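Local atomic coordinates of MAU2 chromatid cohesion factor homolog (Saccharomyces cerevisiae, PDB entry 4XDN), a protein that partners SCC2 in the complex that brings cohesin onto chromosomes and thereby takes part in sister chromatid cohesion. Residues 345-359 with 379-393. Sequence-based numbering, arbitrary orientation.
Sequences RKFLPKVYSTTQKLI and YKSILEFCEFYKVWE
Leu383 enters as a knob into a hole formed by Tyr352, Thr355, Gln356 and Ile359, in an antiparallel helix hairpin of this largely helical protein; the two segment axes come within 9.1 Å at a crossing angle of -161°. The Leu383 CD2 methyl lies over one face of the Tyr352 ring, a CH-pi contact 3.7 Å from the ring centroid. A chi1 of -172° swings the Tyr352 ring away from its own N and toward the second helix, where it crosses Leu383 at about a right angle and meets Cys386 CB at its edge. A second CH-pi contact sets Leu358 CB over a face of Tyr379, 4.0 Å from the centroid, while Ile359 CG1 packs on Tyr379 CB.

In the middle, Val351 CG1 meets Cys386 SG at 3.6 Å and also touches Ile382 CG2; farther along, Leu348 CD1 lies against Tyr389 CB. Helix 317-331 packs against Val351 and Tyr389, and Tyr389 OH is hydrogen-bonded to the backbone of another protein's chain.

No clear hydrogen bond joins the segments; Thr355 OG1 donates to Val351 O within its own helix and is also hydrogen-bonded to Asn322 ND2. Arg345, hydrogen-bonded through NH2 to Asn342 OD1 and Cys336 O, forms a salt bridge with Glu393: Arg345 NH1 stands 3.0 Å from Glu393 OE2, which sits so far off the guanidinium plane that no N-H points at it and charge alone attracts.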
ATOM      1  N   ARG A 345      12.776  13.023  11.086  1.00 38.24           N
ATOM      2  CA  ARG A 345      14.031  12.495  11.615  1.00 40.58           C
ATOM      3  C   ARG A 345      13.892  12.057  13.068  1.00 41.23           C
ATOM      4  O   ARG A 345      14.646  11.205  13.538  1.00 42.26           O
ATOM      5  CB  ARG A 345      15.148  13.537  11.500  1.00 40.44           C
ATOM      6  CG  ARG A 345      15.940  13.467  10.203  1.00 41.08           C
ATOM      7  CD  ARG A 345      17.068  14.492  10.191  1.00 42.48           C
ATOM      8  NE  ARG A 345      16.560  15.861  10.199  1.00 42.51           N
ATOM      9  CZ  ARG A 345      16.118  16.507   9.122  1.00 41.68           C
ATOM     10  NH1 ARG A 345      16.114  15.913   7.934  1.00 39.92           N
ATOM     11  NH2 ARG A 345      15.674  17.751   9.235  1.00 43.28           N
ATOM     12  N   LYS A 346      12.927  12.642  13.774  1.00 40.39           N
ATOM     13  CA  LYS A 346      12.727  12.342  15.185  1.00 40.92           C
ATOM     14  C   LYS A 346      11.781  11.167  15.414  1.00 42.11           C
ATOM     15  O   LYS A 346      12.020  10.341  16.296  1.00 44.53           O
ATOM     16  CB  LYS A 346      12.183  13.571  15.920  1.00 43.03           C
ATOM     17  CG  LYS A 346      11.891  13.306  17.391  1.00 46.72           C
ATOM     18  CD  LYS A 346      11.451  14.551  18.136  1.00 50.28           C
ATOM     19  CE  LYS A 346      11.408  14.286  19.635  1.00 52.49           C
ATOM     20  NZ  LYS A 346      10.660  15.330  20.386  1.00 54.45           N
ATOM     21  N   PHE A 347      10.712  11.091  14.624  1.00 40.67           N
ATOM     22  CA  PHE A 347       9.614  10.178  14.928  1.00 39.02           C
ATOM     23  C   PHE A 347       9.547   8.936  14.041  1.00 38.25           C
ATOM     24  O   PHE A 347       8.813   7.996  14.353  1.00 39.20           O
ATOM     25  CB  PHE A 347       8.288  10.939  14.860  1.00 37.58           C
ATOM     26  CG  PHE A 347       8.073  11.862  16.024  1.00 39.41           C
ATOM     27  CD1 PHE A 347       7.876  11.352  17.299  1.00 39.62           C
ATOM     28  CD2 PHE A 347       8.085  13.236  15.852  1.00 40.53           C
ATOM     29  CE1 PHE A 347       7.687  12.196  18.379  1.00 41.66           C
ATOM     30  CE2 PHE A 347       7.896  14.085  16.928  1.00 42.27           C
ATOM     31  CZ  PHE A 347       7.698  13.564  18.194  1.00 42.20           C
ATOM     32  N   LEU A 348      10.302   8.912  12.949  1.00 34.97           N
ATOM     33  CA  LEU A 348      10.451   7.670  12.200  1.00 33.51           C
ATOM     34  C   LEU A 348      11.164   6.633  13.072  1.00 33.08           C
ATOM     35  O   LEU A 348      10.782   5.463  13.080  1.00 31.98           O
ATOM     36  CB  LEU A 348      11.208   7.892  10.887  1.00 31.23           C
ATOM     37  CG  LEU A 348      10.373   8.301   9.665  1.00 31.83           C
ATOM     38  CD1 LEU A 348      11.269   8.488   8.452  1.00 31.35           C
ATOM     39  CD2 LEU A 348       9.280   7.283   9.345  1.00 35.14           C
ATOM     40  N   PRO A 349      12.204   7.056  13.811  1.00 36.61           N
ATOM     41  CA  PRO A 349      12.795   6.162  14.813  1.00 35.89           C
ATOM     42  C   PRO A 349      11.786   5.660  15.843  1.00 34.12           C
ATOM     43  O   PRO A 349      11.899   4.523  16.296  1.00 36.08           O
ATOM     44  CB  PRO A 349      13.855   7.041  15.474  1.00 39.06           C
ATOM     45  CG  PRO A 349      14.267   7.976  14.408  1.00 40.01           C
ATOM     46  CD  PRO A 349      13.035   8.257  13.602  1.00 38.66           C
ATOM     47  N   LYS A 350      10.816   6.493  16.209  1.00 32.71           N
ATOM     48  CA  LYS A 350       9.791   6.085  17.165  1.00 34.75           C
ATOM     49  C   LYS A 350       8.877   5.028  16.551  1.00 33.29           C
ATOM     50  O   LYS A 350       8.551   4.031  17.196  1.00 33.37           O
ATOM     51  CB  LYS A 350       8.970   7.289  17.630  1.00 38.87           C
ATOM     52  CG  LYS A 350       7.810   6.926  18.546  1.00 45.12           C
ATOM     53  CD  LYS A 350       7.129   8.167  19.104  1.00 51.97           C
ATOM     54  CE  LYS A 350       5.887   7.805  19.908  1.00 56.18           C
ATOM     55  NZ  LYS A 350       5.113   9.012  20.309  1.00 58.96           N
ATOM     56  N   VAL A 351       8.465   5.259  15.308  1.00 32.24           N
ATOM     57  CA  VAL A 351       7.676   4.286  14.560  1.00 33.41           C
ATOM     58  C   VAL A 351       8.433   2.967  14.479  1.00 34.11           C
ATOM     59  O   VAL A 351       7.856   1.891  14.650  1.00 32.08           O
ATOM     60  CB  VAL A 351       7.361   4.789  13.132  1.00 33.98           C
ATOM     61  CG1 VAL A 351       6.633   3.719  12.321  1.00 32.83           C
ATOM     62  CG2 VAL A 351       6.537   6.068  13.192  1.00 34.67           C
ATOM     63  N   TYR A 352       9.732   3.062  14.220  1.00 32.64           N
ATOM     64  CA  TYR A 352      10.586   1.886  14.134  1.00 32.43           C
ATOM     65  C   TYR A 352      10.589   1.120  15.456  1.00 34.61           C
ATOM     66  O   TYR A 352      10.286  -0.074  15.486  1.00 33.24           O
ATOM     67  CB  TYR A 352      12.008   2.293  13.751  1.00 32.53           C
ATOM     68  CG  TYR A 352      12.922   1.133  13.438  1.00 31.70           C
ATOM     69  CD1 TYR A 352      13.665   0.521  14.440  1.00 35.52           C
ATOM     70  CD2 TYR A 352      13.053   0.652  12.142  1.00 30.69           C
ATOM     71  CE1 TYR A 352      14.506  -0.539  14.162  1.00 38.11           C
ATOM     72  CE2 TYR A 352      13.895  -0.408  11.853  1.00 33.23           C
ATOM     73  CZ  TYR A 352      14.618  -1.000  12.868  1.00 36.29           C
ATOM     74  OH  TYR A 352      15.459  -2.055  12.597  1.00 38.75           O
ATOM     75  N   SER A 353      10.917   1.811  16.546  1.00 36.22           N
ATOM     76  CA  SER A 353      10.996   1.175  17.860  1.00 38.69           C
ATOM     77  C   SER A 353       9.639   0.653  18.335  1.00 36.64           C
ATOM     78  O   SER A 353       9.561  -0.418  18.937  1.00 36.54           O
ATOM     79  CB  SER A 353      11.560   2.151  18.895  1.00 41.73           C
ATOM     80  OG  SER A 353      10.685   3.246  19.100  1.00 44.29           O
ATOM     81  N   THR A 354       8.575   1.411  18.078  1.00 35.97           N
ATOM     82  CA  THR A 354       7.229   0.973  18.439  1.00 36.09           C
ATOM     83  C   THR A 354       6.905  -0.330  17.725  1.00 35.50           C
ATOM     84  O   THR A 354       6.395  -1.274  18.327  1.00 36.30           O
ATOM     85  CB  THR A 354       6.161   2.030  18.077  1.00 36.93           C
ATOM     86  OG1 THR A 354       6.355   3.203  18.873  1.00 38.70           O
ATOM     87  CG2 THR A 354       4.747   1.492  18.321  1.00 36.77           C
ATOM     88  N   THR A 355       7.213  -0.364  16.433  1.00 33.85           N
ATOM     89  CA  THR A 355       6.953  -1.528  15.599  1.00 33.74           C
ATOM     90  C   THR A 355       7.727  -2.743  16.103  1.00 33.98           C
ATOM     91  O   THR A 355       7.200  -3.855  16.122  1.00 32.83           O
ATOM     92  CB  THR A 355       7.323  -1.243  14.130  1.00 31.59           C
ATOM     93  OG1 THR A 355       6.510  -0.169  13.639  1.00 28.87           O
ATOM     94  CG2 THR A 355       7.112  -2.466  13.253  1.00 31.00           C
ATOM     95  N   GLN A 356       8.973  -2.527  16.514  1.00 33.84           N
ATOM     96  CA  GLN A 356       9.785  -3.606  17.071  1.00 35.78           C
ATOM     97  C   GLN A 356       9.107  -4.226  18.289  1.00 35.37           C
ATOM     98  O   GLN A 356       9.122  -5.445  18.462  1.00 36.33           O
ATOM     99  CB  GLN A 356      11.173  -3.099  17.454  1.00 40.94           C
ATOM    100  CG  GLN A 356      12.103  -2.876  16.277  1.00 43.03           C
ATOM    101  CD  GLN A 356      13.485  -2.425  16.710  1.00 46.62           C
ATOM    102  OE1 GLN A 356      13.628  -1.563  17.579  1.00 46.03           O
ATOM    103  NE2 GLN A 356      14.512  -3.018  16.113  1.00 48.95           N
ATOM    104  N   LYS A 357       8.515  -3.381  19.128  1.00 37.39           N
ATOM    105  CA  LYS A 357       7.825  -3.845  20.327  1.00 41.53           C
ATOM    106  C   LYS A 357       6.524  -4.571  19.982  1.00 37.94           C
ATOM    107  O   LYS A 357       6.150  -5.534  20.653  1.00 34.46           O
ATOM    108  CB  LYS A 357       7.541  -2.671  21.268  1.00 47.16           C
ATOM    109  CG  LYS A 357       8.749  -2.223  22.076  1.00 54.41           C
ATOM    110  CD  LYS A 357       8.403  -1.078  23.018  1.00 61.91           C
ATOM    111  CE  LYS A 357       8.797  -1.390  24.458  1.00 68.75           C
ATOM    112  NZ  LYS A 357       7.946  -2.454  25.069  1.00 71.02           N
ATOM    113  N   LEU A 358       5.836  -4.110  18.940  1.00 38.80           N
ATOM    114  CA  LEU A 358       4.610  -4.761  18.496  1.00 37.26           C
ATOM    115  C   LEU A 358       4.912  -6.182  18.038  1.00 35.10           C
ATOM    116  O   LEU A 358       4.150  -7.110  18.316  1.00 38.59           O
ATOM    117  CB  LEU A 358       3.947  -3.967  17.368  1.00 38.58           C
ATOM    118  CG  LEU A 358       3.303  -2.632  17.755  1.00 41.62           C
ATOM    119  CD1 LEU A 358       2.816  -1.898  16.510  1.00 41.54           C
ATOM    120  CD2 LEU A 358       2.155  -2.836  18.736  1.00 43.10           C
ATOM    121  N   ILE A 359       6.030  -6.347  17.340  1.00 32.15           N
ATOM    122  CA  ILE A 359       6.488  -7.668  16.930  1.00 34.09           C
ATOM    123  C   ILE A 359       6.821  -8.515  18.154  1.00 38.57           C
ATOM    124  O   ILE A 359       6.371  -9.654  18.278  1.00 36.15           O
ATOM    125  CB  ILE A 359       7.728  -7.576  16.019  1.00 35.63           C
ATOM    126  CG1 ILE A 359       7.366  -6.877  14.708  1.00 34.66           C
ATOM    127  CG2 ILE A 359       8.300  -8.965  15.731  1.00 37.25           C
ATOM    128  CD1 ILE A 359       8.567  -6.464  13.885  1.00 37.62           C
ATOM    129  N   TYR A 379       4.546  -5.852   9.834  1.00 29.83           N
ATOM    130  CA  TYR A 379       5.345  -5.083  10.780  1.00 31.05           C
ATOM    131  C   TYR A 379       6.752  -4.875  10.232  1.00 31.38           C
ATOM    132  O   TYR A 379       7.320  -3.792  10.357  1.00 29.94           O
ATOM    133  CB  TYR A 379       5.416  -5.787  12.141  1.00 32.06           C
ATOM    134  CG  TYR A 379       4.175  -5.665  13.001  1.00 34.90           C
ATOM    135  CD1 TYR A 379       3.432  -4.492  13.033  1.00 36.65           C
ATOM    136  CD2 TYR A 379       3.755  -6.726  13.796  1.00 37.54           C
ATOM    137  CE1 TYR A 379       2.305  -4.380  13.825  1.00 38.17           C
ATOM    138  CE2 TYR A 379       2.628  -6.621  14.589  1.00 38.80           C
ATOM    139  CZ  TYR A 379       1.908  -5.446  14.599  1.00 40.57           C
ATOM    140  OH  TYR A 379       0.785  -5.335  15.385  1.00 45.69           O
ATOM    141  N   LYS A 380       7.308  -5.915   9.620  1.00 29.92           N
ATOM    142  CA  LYS A 380       8.654  -5.837   9.066  1.00 31.95           C
ATOM    143  C   LYS A 380       8.705  -4.870   7.887  1.00 30.38           C
ATOM    144  O   LYS A 380       9.710  -4.192   7.678  1.00 29.47           O
ATOM    145  CB  LYS A 380       9.138  -7.224   8.643  1.00 32.95           C
ATOM    146  CG  LYS A 380       9.551  -8.107   9.816  1.00 34.97           C
ATOM    147  CD  LYS A 380       9.567  -9.583   9.447  1.00 37.37           C
ATOM    148  CE  LYS A 380      10.547  -9.876   8.324  1.00 40.60           C
ATOM    149  NZ  LYS A 380      10.578 -11.326   7.987  1.00 43.29           N
ATOM    150  N   SER A 381       7.619  -4.797   7.125  1.00 29.39           N
ATOM    151  CA  SER A 381       7.549  -3.867   6.003  1.00 32.29           C
ATOM    152  C   SER A 381       7.556  -2.433   6.518  1.00 31.31           C
ATOM    153  O   SER A 381       8.127  -1.544   5.890  1.00 34.08           O
ATOM    154  CB  SER A 381       6.299  -4.119   5.156  1.00 35.93           C
ATOM    155  OG  SER A 381       5.128  -3.696   5.831  1.00 39.00           O
ATOM    156  N   ILE A 382       6.919  -2.214   7.665  1.00 30.70           N
ATOM    157  CA  ILE A 382       6.912  -0.897   8.290  1.00 30.60           C
ATOM    158  C   ILE A 382       8.331  -0.516   8.693  1.00 32.77           C
ATOM    159  O   ILE A 382       8.744   0.629   8.505  1.00 30.72           O
ATOM    160  CB  ILE A 382       5.978  -0.849   9.521  1.00 30.55           C
ATOM    161  CG1 ILE A 382       4.522  -0.987   9.068  1.00 30.15           C
ATOM    162  CG2 ILE A 382       6.169   0.457  10.301  1.00 31.69           C
ATOM    163  CD1 ILE A 382       3.507  -1.064  10.198  1.00 31.84           C
ATOM    164  N   LEU A 383       9.077  -1.470   9.242  1.00 33.23           N
ATOM    165  CA  LEU A 383      10.483  -1.238   9.562  1.00 33.79           C
ATOM    166  C   LEU A 383      11.239  -0.845   8.296  1.00 33.49           C
ATOM    167  O   LEU A 383      12.097   0.037   8.320  1.00 34.05           O
ATOM    168  CB  LEU A 383      11.127  -2.478  10.188  1.00 33.40           C
ATOM    169  CG  LEU A 383      10.581  -2.990  11.524  1.00 34.91           C
ATOM    170  CD1 LEU A 383      11.333  -4.247  11.949  1.00 35.54           C
ATOM    171  CD2 LEU A 383      10.671  -1.928  12.612  1.00 38.47           C
ATOM    172  N   GLU A 384      10.908  -1.504   7.190  1.00 33.60           N
ATOM    173  CA  GLU A 384      11.570  -1.240   5.920  1.00 35.94           C
ATOM    174  C   GLU A 384      11.207   0.145   5.389  1.00 34.88           C
ATOM    175  O   GLU A 384      12.030   0.805   4.756  1.00 32.83           O
ATOM    176  CB  GLU A 384      11.211  -2.318   4.899  1.00 40.18           C
ATOM    177  CG  GLU A 384      11.871  -3.659   5.179  1.00 44.93           C
ATOM    178  CD  GLU A 384      11.319  -4.779   4.320  1.00 49.77           C
ATOM    179  OE1 GLU A 384      10.461  -4.506   3.454  1.00 51.65           O
ATOM    180  OE2 GLU A 384      11.742  -5.938   4.514  1.00 52.75           O
ATOM    181  N   PHE A 385       9.978   0.584   5.653  1.00 34.58           N
ATOM    182  CA  PHE A 385       9.556   1.928   5.271  1.00 31.92           C
ATOM    183  C   PHE A 385      10.332   2.982   6.059  1.00 32.96           C
ATOM    184  O   PHE A 385      10.721   4.012   5.511  1.00 32.62           O
ATOM    185  CB  PHE A 385       8.054   2.118   5.493  1.00 28.69           C
ATOM    186  CG  PHE A 385       7.194   1.551   4.394  1.00 28.93           C
ATOM    187  CD1 PHE A 385       7.290   2.034   3.100  1.00 29.63           C
ATOM    188  CD2 PHE A 385       6.270   0.553   4.662  1.00 28.74           C
ATOM    189  CE1 PHE A 385       6.495   1.519   2.091  1.00 31.69           C
ATOM    190  CE2 PHE A 385       5.471   0.036   3.656  1.00 28.85           C
ATOM    191  CZ  PHE A 385       5.583   0.519   2.370  1.00 29.62           C
ATOM    192  N   CYS A 386      10.555   2.716   7.343  1.00 32.76           N
ATOM    193  CA  CYS A 386      11.266   3.652   8.209  1.00 33.96           C
ATOM    194  C   CYS A 386      12.688   3.892   7.719  1.00 36.44           C
ATOM    195  O   CYS A 386      13.149   5.031   7.668  1.00 37.17           O
ATOM    196  CB  CYS A 386      11.297   3.137   9.650  1.00 34.91           C
ATOM    197  SG  CYS A 386       9.707   3.205  10.516  1.00 32.45           S
ATOM    198  N   GLU A 387      13.354   2.831   7.326  1.00 36.29           N
ATOM    199  CA  GLU A 387      14.698   2.900   6.831  1.00 38.55           C
ATOM    200  C   GLU A 387      14.749   3.565   5.494  1.00 36.71           C
ATOM    201  O   GLU A 387      15.622   4.310   5.200  1.00 35.08           O
ATOM    202  CB  GLU A 387      15.292   1.509   6.657  1.00 42.52           C
ATOM    203  CG  GLU A 387      15.715   0.804   7.910  1.00 48.28           C
ATOM    204  CD  GLU A 387      16.901   1.429   8.597  1.00 54.61           C
ATOM    205  OE1 GLU A 387      17.565   2.293   7.990  1.00 56.20           O
ATOM    206  OE2 GLU A 387      17.157   1.047   9.753  1.00 59.07           O
ATOM    207  N   PHE A 388      13.803   3.239   4.668  1.00 33.28           N
ATOM    208  CA  PHE A 388      13.769   3.783   3.314  1.00 31.80           C
ATOM    209  C   PHE A 388      13.608   5.299   3.335  1.00 32.54           C
ATOM    210  O   PHE A 388      14.333   6.017   2.650  1.00 31.59           O
ATOM    211  CB  PHE A 388      12.636   3.159   2.496  1.00 30.71           C
ATOM    212  CG  PHE A 388      12.400   3.844   1.176  1.00 27.98           C
ATOM    213  CD1 PHE A 388      13.222   3.587   0.091  1.00 27.83           C
ATOM    214  CD2 PHE A 388      11.365   4.750   1.025  1.00 27.11           C
ATOM    215  CE1 PHE A 388      13.015   4.219  -1.121  1.00 27.06           C
ATOM    216  CE2 PHE A 388      11.152   5.386  -0.186  1.00 28.07           C
ATOM    217  CZ  PHE A 388      11.978   5.120  -1.260  1.00 27.44           C
ATOM    218  N   TYR A 389      12.651   5.781   4.120  1.00 32.31           N
ATOM    219  CA  TYR A 389      12.369   7.209   4.176  1.00 32.98           C
ATOM    220  C   TYR A 389      13.441   7.967   4.952  1.00 34.34           C
ATOM    221  O   TYR A 389      13.599   9.172   4.775  1.00 32.69           O
ATOM    222  CB  TYR A 389      10.992   7.460   4.794  1.00 31.43           C
ATOM    223  CG  TYR A 389       9.855   7.153   3.846  1.00 29.23           C
ATOM    224  CD1 TYR A 389       9.664   7.910   2.696  1.00 29.48           C
ATOM    225  CD2 TYR A 389       8.974   6.108   4.098  1.00 26.48           C
ATOM    226  CE1 TYR A 389       8.630   7.633   1.821  1.00 28.70           C
ATOM    227  CE2 TYR A 389       7.934   5.825   3.227  1.00 28.39           C
ATOM    228  CZ  TYR A 389       7.768   6.593   2.091  1.00 29.31           C
ATOM    229  OH  TYR A 389       6.741   6.321   1.218  1.00 32.47           O
ATOM    230  N   LYS A 390      14.171   7.261   5.812  1.00 35.38           N
ATOM    231  CA  LYS A 390      15.326   7.846   6.485  1.00 36.41           C
ATOM    232  C   LYS A 390      16.388   8.180   5.444  1.00 36.23           C
ATOM    233  O   LYS A 390      16.931   9.287   5.420  1.00 36.93           O
ATOM    234  CB  LYS A 390      15.893   6.887   7.533  1.00 38.08           C
ATOM    235  CG  LYS A 390      16.999   7.479   8.397  1.00 42.31           C
ATOM    236  CD  LYS A 390      17.774   6.391   9.128  1.00 47.05           C
ATOM    237  CE  LYS A 390      18.696   6.978  10.185  1.00 53.52           C
ATOM    238  NZ  LYS A 390      19.578   5.945  10.798  1.00 56.73           N
ATOM    239  N   VAL A 391      16.672   7.208   4.586  1.00 33.71           N
ATOM    240  CA  VAL A 391      17.623   7.385   3.500  1.00 34.53           C
ATOM    241  C   VAL A 391      17.131   8.454   2.528  1.00 33.96           C
ATOM    242  O   VAL A 391      17.912   9.286   2.069  1.00 31.81           O
ATOM    243  CB  VAL A 391      17.862   6.051   2.752  1.00 34.38           C
ATOM    244  CG1 VAL A 391      18.678   6.251   1.464  1.00 34.96           C
ATOM    245  CG2 VAL A 391      18.562   5.063   3.666  1.00 33.88           C
ATOM    246  N   TRP A 392      15.837   8.441   2.225  1.00 31.83           N
ATOM    247  CA  TRP A 392      15.297   9.393   1.265  1.00 30.25           C
ATOM    248  C   TRP A 392      15.417  10.822   1.780  1.00 30.33           C
ATOM    249  O   TRP A 392      15.808  11.723   1.037  1.00 29.97           O
ATOM    250  CB  TRP A 392      13.835   9.089   0.940  1.00 30.06           C
ATOM    251  CG  TRP A 392      13.388   9.810  -0.292  1.00 27.95           C
ATOM    252  CD1 TRP A 392      12.895  11.079  -0.367  1.00 26.89           C
ATOM    253  CD2 TRP A 392      13.418   9.311  -1.634  1.00 26.94           C
ATOM    254  NE1 TRP A 392      12.610  11.401  -1.672  1.00 27.26           N
ATOM    255  CE2 TRP A 392      12.922  10.332  -2.470  1.00 26.00           C
ATOM    256  CE3 TRP A 392      13.814   8.100  -2.211  1.00 27.19           C
ATOM    257  CZ2 TRP A 392      12.808  10.177  -3.850  1.00 24.62           C
ATOM    258  CZ3 TRP A 392      13.699   7.949  -3.582  1.00 26.38           C
ATOM    259  CH2 TRP A 392      13.201   8.983  -4.386  1.00 24.28           C
ATOM    260  N   GLU A 393      15.085  11.031   3.050  1.00 29.10           N
ATOM    261  CA  GLU A 393      15.138  12.372   3.614  1.00 32.76           C
ATOM    262  C   GLU A 393      16.579  12.878   3.672  1.00 33.39           C
ATOM    263  O   GLU A 393      16.832  14.065   3.480  1.00 32.69           O
ATOM    264  CB  GLU A 393      14.514  12.411   5.012  1.00 34.16           C
ATOM    265  CG  GLU A 393      14.359  13.834   5.538  1.00 37.41           C
ATOM    266  CD  GLU A 393      13.698  13.909   6.899  1.00 41.03           C
ATOM    267  OE1 GLU A 393      13.561  12.859   7.562  1.00 42.66           O
ATOM    268  OE2 GLU A 393      13.316  15.028   7.302  1.00 43.32           O
TER